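Long-range contacts in dermonecrotic toxin (Pasteurella multocida, PDB 2EBF), which forms the C-terminal region of a mitogenic dermonecrotic toxin that induces bone resorption and is associated with severe progressive atrophic rhinitis in pigs: residues Glu269-Ile274 against Asn465-Phe470; Pro406-Gln411 against Gly461-Ser466. One frame throughout, in Å; residues are numbered along the deposited sequence.

Interaction 1 (Glu269-Ile274 against Asn465-Phe470)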
# COMPACT_ATOMS: atom_id res chain seq x y z
N GLU A 269 20.80 0.34 -7.60
CA GLU A 269 21.60 -0.58 -8.40
C GLU A 269 23.06 -0.14 -8.42
O GLU A 269 23.98 -0.94 -8.20
CB GLU A 269 21.07 -0.66 -9.83
CG GLU A 269 21.98 -1.45 -10.76
CD GLU A 269 21.52 -1.45 -12.19
OE1 GLU A 269 22.29 -1.90 -13.05
OE2 GLU A 269 20.38 -1.02 -12.46
N MET A 270 23.28 1.15 -8.68
CA MET A 270 24.63 1.70 -8.71
C MET A 270 25.30 1.63 -7.35
O MET A 270 26.47 1.25 -7.26
CB MET A 270 24.61 3.13 -9.22
CG MET A 270 24.17 3.24 -10.66
SD MET A 270 24.52 4.89 -11.28
CE MET A 270 24.05 4.68 -12.99
N PHE A 271 24.57 1.98 -6.30
CA PHE A 271 25.11 2.00 -4.94
C PHE A 271 25.65 0.64 -4.49
O PHE A 271 26.69 0.58 -3.83
CB PHE A 271 24.07 2.50 -3.94
CG PHE A 271 24.57 2.57 -2.53
CD1 PHE A 271 25.12 3.74 -2.03
CD2 PHE A 271 24.49 1.46 -1.69
CE1 PHE A 271 25.59 3.82 -0.72
CE2 PHE A 271 24.96 1.52 -0.38
CZ PHE A 271 25.50 2.71 0.11
N TYR A 272 24.95 -0.43 -4.84
CA TYR A 272 25.32 -1.77 -4.39
C TYR A 272 26.29 -2.49 -5.34
O TYR A 272 26.84 -3.54 -4.98
CB TYR A 272 24.07 -2.62 -4.10
CG TYR A 272 23.44 -2.27 -2.77
CD1 TYR A 272 22.20 -1.62 -2.69
CD2 TYR A 272 24.11 -2.55 -1.58
CE1 TYR A 272 21.64 -1.29 -1.45
CE2 TYR A 272 23.56 -2.22 -0.34
CZ TYR A 272 22.33 -1.59 -0.29
OH TYR A 272 21.82 -1.28 0.95
N SER A 273 26.51 -1.93 -6.52
CA SER A 273 27.45 -2.50 -7.48
C SER A 273 28.71 -1.63 -7.68
O SER A 273 29.64 -2.05 -8.37
CB SER A 273 26.77 -2.80 -8.82
OG SER A 273 26.25 -1.62 -9.42
N ILE A 274 28.73 -0.44 -7.09
CA ILE A 274 29.85 0.49 -7.27
C ILE A 274 30.40 1.01 -5.93
O ILE A 274 29.72 1.74 -5.21
CB ILE A 274 29.49 1.67 -8.22
CG1 ILE A 274 29.13 1.14 -9.62
CG2 ILE A 274 30.63 2.67 -8.31
CD1 ILE A 274 28.36 2.13 -10.49
N ASN A 465 14.45 1.65 -2.58
CA ASN A 465 14.47 2.15 -1.19
C ASN A 465 15.42 1.35 -0.28
O ASN A 465 15.26 1.33 0.95
CB ASN A 465 13.04 2.18 -0.61
CG ASN A 465 12.82 3.32 0.39
OD1 ASN A 465 11.76 3.40 1.04
ND2 ASN A 465 13.79 4.21 0.50
N SER A 466 16.41 0.70 -0.89
CA SER A 466 17.31 -0.22 -0.18
C SER A 466 18.63 0.37 0.32
O SER A 466 19.40 -0.32 1.00
CB SER A 466 17.60 -1.45 -1.05
OG SER A 466 18.30 -1.08 -2.22
N VAL A 467 18.88 1.64 -0.00
CA VAL A 467 20.13 2.31 0.38
C VAL A 467 19.99 2.97 1.76
O VAL A 467 19.01 3.66 2.01
CB VAL A 467 20.57 3.33 -0.70
CG1 VAL A 467 21.78 4.17 -0.25
CG2 VAL A 467 20.90 2.61 -2.00
N PRO A 468 20.97 2.75 2.65
CA PRO A 468 20.97 3.41 3.96
C PRO A 468 21.05 4.95 3.83
O PRO A 468 21.38 5.46 2.76
CB PRO A 468 22.20 2.83 4.66
CG PRO A 468 23.06 2.31 3.56
CD PRO A 468 22.13 1.84 2.50
N PRO A 469 20.76 5.70 4.92
CA PRO A 469 20.49 5.22 6.27
C PRO A 469 19.06 4.71 6.48
O PRO A 469 18.11 5.29 5.95
CB PRO A 469 20.74 6.45 7.14
CG PRO A 469 20.45 7.60 6.25
CD PRO A 469 20.70 7.17 4.83
N PHE A 470 18.95 3.63 7.24
CA PHE A 470 17.66 3.13 7.70
C PHE A 470 17.37 3.72 9.09
O PHE A 470 17.13 2.99 10.05
CB PHE A 470 17.66 1.60 7.74
CG PHE A 470 17.50 0.96 6.38
CD1 PHE A 470 16.24 0.59 5.91
CD2 PHE A 470 18.61 0.72 5.57
CE1 PHE A 470 16.09 -0.01 4.65
CE2 PHE A 470 18.47 0.13 4.31
CZ PHE A 470 17.21 -0.24 3.85
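Phe-271 and Tyr-272, on helix 267-273, pack against Ser-466, Val-467 and Pro-468 in the loop that leaves the edge strand 456-461 of the mixed beta sheet of the toxin's C2 domain. With CG anti to the backbone N (chi1 -179°), the Phe-271 side chain reaches Val-467, and its contacts can be followed outward. CB and CG both lie 3.7 Å from Val-467 CG2. Beyond them the other branch, CG1, lies over the middle of the ring, about equally far from every ring atom; it sits 3.7 Å from the centroid and only 8° off the normal, a CH-pi contact over the face. CE2 also comes within 4.1 Å of Pro-468 CD. The same ring places its CD2 over the centre of one face of Tyr-272. Tyr-272 in turn presents its ring edge to Ser-466: CE1 lies 3.4 Å from Ser-466 OG, which is near the ring plane and is hydrogen-bonded to Ser-463 O. Val-467 also touches Tyr-267 and Glu-268 of the helix, while its carbonyl accepts a bond from Lys-475. Past CZ, Pro-468 CD approaches Tyr-272 OH to 3.5 Å, and that hydroxyl donates a short 2.6 Å hydrogen bond to Ser-466 O, approaching tilted 34° from the carbonyl plane.

Interaction 2 (Pro406-Gln411 against Gly461-Ser466); sequences PYDIVQ and GHSDNS
Ser-463, Gly-461 and His-462 make up the loop's side of this contact, and Ser-463 meets the carboxylate of Asp-408 twice. Its backbone N donates to Asp-408 OD1 at 2.8 Å with a fairly straight N-H (163°), while its OG donates to Asp-408 OD2 at 2.6 Å on the syn lone pair. Two donors from one residue, one on each oxygen, fix the rotation of the carboxylate. Asp-408 CG lies between the backbone N and the carbonyl carbon (chi1 57°), which brings the carboxylate to the loop. Ser-463 CB also packs on Pro-406 CB at 3.7 Å, and its chain starts a type II turn that runs to Ser-466. Gly-461 pairs with Pro-406, the N-cap residue, in a parallel beta bridge; Tyr-407 N donates to Gly-461 O at 2.8 Å, although the place of that oxygen is less certain. The His-462 and Tyr-407 rings lie obliquely, planes at 38°. The contact lies at the C-terminal ends of the adjacent parallel strands 399-402 and 456-461, joined by a crossover with helices 407-418, 425-434 and 442-452; helix 425-434 packs against Pro-406 and Ile-409, and helix 473-490 against Tyr-407 and His-462.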
# COMPACT_ATOMS: atom_id res chain seq x y z
N PRO A 406 19.12 -8.15 -5.01
CA PRO A 406 17.82 -7.70 -5.52
C PRO A 406 17.37 -8.43 -6.79
O PRO A 406 18.04 -8.33 -7.82
CB PRO A 406 18.06 -6.22 -5.81
CG PRO A 406 19.52 -6.11 -6.11
CD PRO A 406 20.22 -7.27 -5.46
N TYR A 407 16.25 -9.15 -6.71
CA TYR A 407 15.78 -9.92 -7.86
C TYR A 407 15.46 -9.04 -9.06
O TYR A 407 15.64 -9.47 -10.19
CB TYR A 407 14.57 -10.80 -7.51
CG TYR A 407 13.29 -10.06 -7.19
CD1 TYR A 407 12.44 -9.62 -8.22
CD2 TYR A 407 12.92 -9.81 -5.87
CE1 TYR A 407 11.26 -8.93 -7.91
CE2 TYR A 407 11.74 -9.13 -5.57
CZ TYR A 407 10.92 -8.70 -6.58
OH TYR A 407 9.76 -8.05 -6.26
N ASP A 408 15.01 -7.81 -8.80
CA ASP A 408 14.60 -6.88 -9.86
C ASP A 408 15.76 -6.40 -10.73
O ASP A 408 15.54 -5.88 -11.83
CB ASP A 408 13.81 -5.69 -9.29
CG ASP A 408 14.58 -4.90 -8.23
OD1 ASP A 408 14.97 -5.50 -7.20
OD2 ASP A 408 14.78 -3.68 -8.41
N ILE A 409 16.99 -6.59 -10.26
CA ILE A 409 18.17 -6.20 -11.02
C ILE A 409 18.94 -7.40 -11.57
O ILE A 409 19.43 -7.36 -12.70
CB ILE A 409 19.12 -5.28 -10.20
CG1 ILE A 409 18.36 -4.08 -9.61
CG2 ILE A 409 20.33 -4.83 -11.05
CD1 ILE A 409 17.59 -3.24 -10.62
N VAL A 410 19.06 -8.47 -10.78
CA VAL A 410 19.99 -9.56 -11.11
C VAL A 410 19.42 -10.98 -11.23
O VAL A 410 20.20 -11.93 -11.37
CB VAL A 410 21.22 -9.58 -10.15
CG1 VAL A 410 21.99 -8.26 -10.22
CG2 VAL A 410 20.80 -9.91 -8.71
N GLN A 411 18.10 -11.15 -11.20
CA GLN A 411 17.50 -12.48 -11.32
C GLN A 411 17.88 -13.17 -12.64
O GLN A 411 18.24 -14.34 -12.65
CB GLN A 411 15.97 -12.47 -11.10
CG GLN A 411 15.13 -11.70 -12.15
CD GLN A 411 13.67 -11.46 -11.72
OE1 GLN A 411 12.97 -10.64 -12.33
NE2 GLN A 411 13.22 -12.15 -10.69
N GLY A 461 15.66 -10.03 -2.39
CA GLY A 461 15.77 -8.59 -2.15
C GLY A 461 15.06 -7.84 -3.26
O GLY A 461 14.90 -8.34 -4.37
N HIS A 462 14.62 -6.63 -2.94
CA HIS A 462 14.00 -5.73 -3.91
C HIS A 462 14.73 -4.40 -3.77
O HIS A 462 14.77 -3.83 -2.67
CB HIS A 462 12.50 -5.60 -3.61
CG HIS A 462 11.75 -4.73 -4.57
ND1 HIS A 462 11.46 -5.12 -5.86
CD2 HIS A 462 11.21 -3.50 -4.42
CE1 HIS A 462 10.78 -4.17 -6.47
NE2 HIS A 462 10.61 -3.17 -5.62
N SER A 463 15.31 -3.91 -4.86
CA SER A 463 16.26 -2.79 -4.79
C SER A 463 15.69 -1.42 -4.40
O SER A 463 16.41 -0.59 -3.84
CB SER A 463 17.08 -2.67 -6.09
OG SER A 463 16.32 -2.07 -7.12
N ASP A 464 14.41 -1.17 -4.67
CA ASP A 464 13.89 0.17 -4.43
C ASP A 464 13.90 0.49 -2.93
O ASP A 464 13.43 -0.31 -2.12
CB ASP A 464 12.48 0.32 -5.01
CG ASP A 464 11.91 1.71 -4.82
OD1 ASP A 464 10.75 1.81 -4.35
OD2 ASP A 464 12.61 2.71 -5.11
N ASN A 465 14.45 1.65 -2.58
CA ASN A 465 14.47 2.15 -1.19
C ASN A 465 15.42 1.35 -0.28
O ASN A 465 15.26 1.33 0.95
CB ASN A 465 13.04 2.18 -0.61
CG ASN A 465 12.82 3.32 0.39
OD1 ASN A 465 11.76 3.40 1.04
ND2 ASN A 465 13.79 4.21 0.50
N SER A 466 16.41 0.70 -0.89
CA SER A 466 17.31 -0.22 -0.18
C SER A 466 18.63 0.37 0.32
O SER A 466 19.40 -0.32 1.00
CB SER A 466 17.60 -1.45 -1.05
OG SER A 466 18.30 -1.08 -2.22

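Overall arrangement
Starting from the N terminus, the chain passes through helix 267-273, where interaction 1 begins, and then runs through several helices and strand 372-376 before reaching strand 399-402 and the start of helix 407-418. Here interaction 2 opens a much shorter loop, closed at 461-466 after strand 456-461. Interaction 1 is closed immediately afterwards at 465-470, so the shorter loop lies within the longer one and the closing segments share Asn-465 and Ser-466. One strand-to-helix loop thus binds a neighbouring crossover helix and a helix from far earlier in the C2 domain. The two helices also touch directly, Glu-269 CD lying 3.8 Å from Ile-409 CG2.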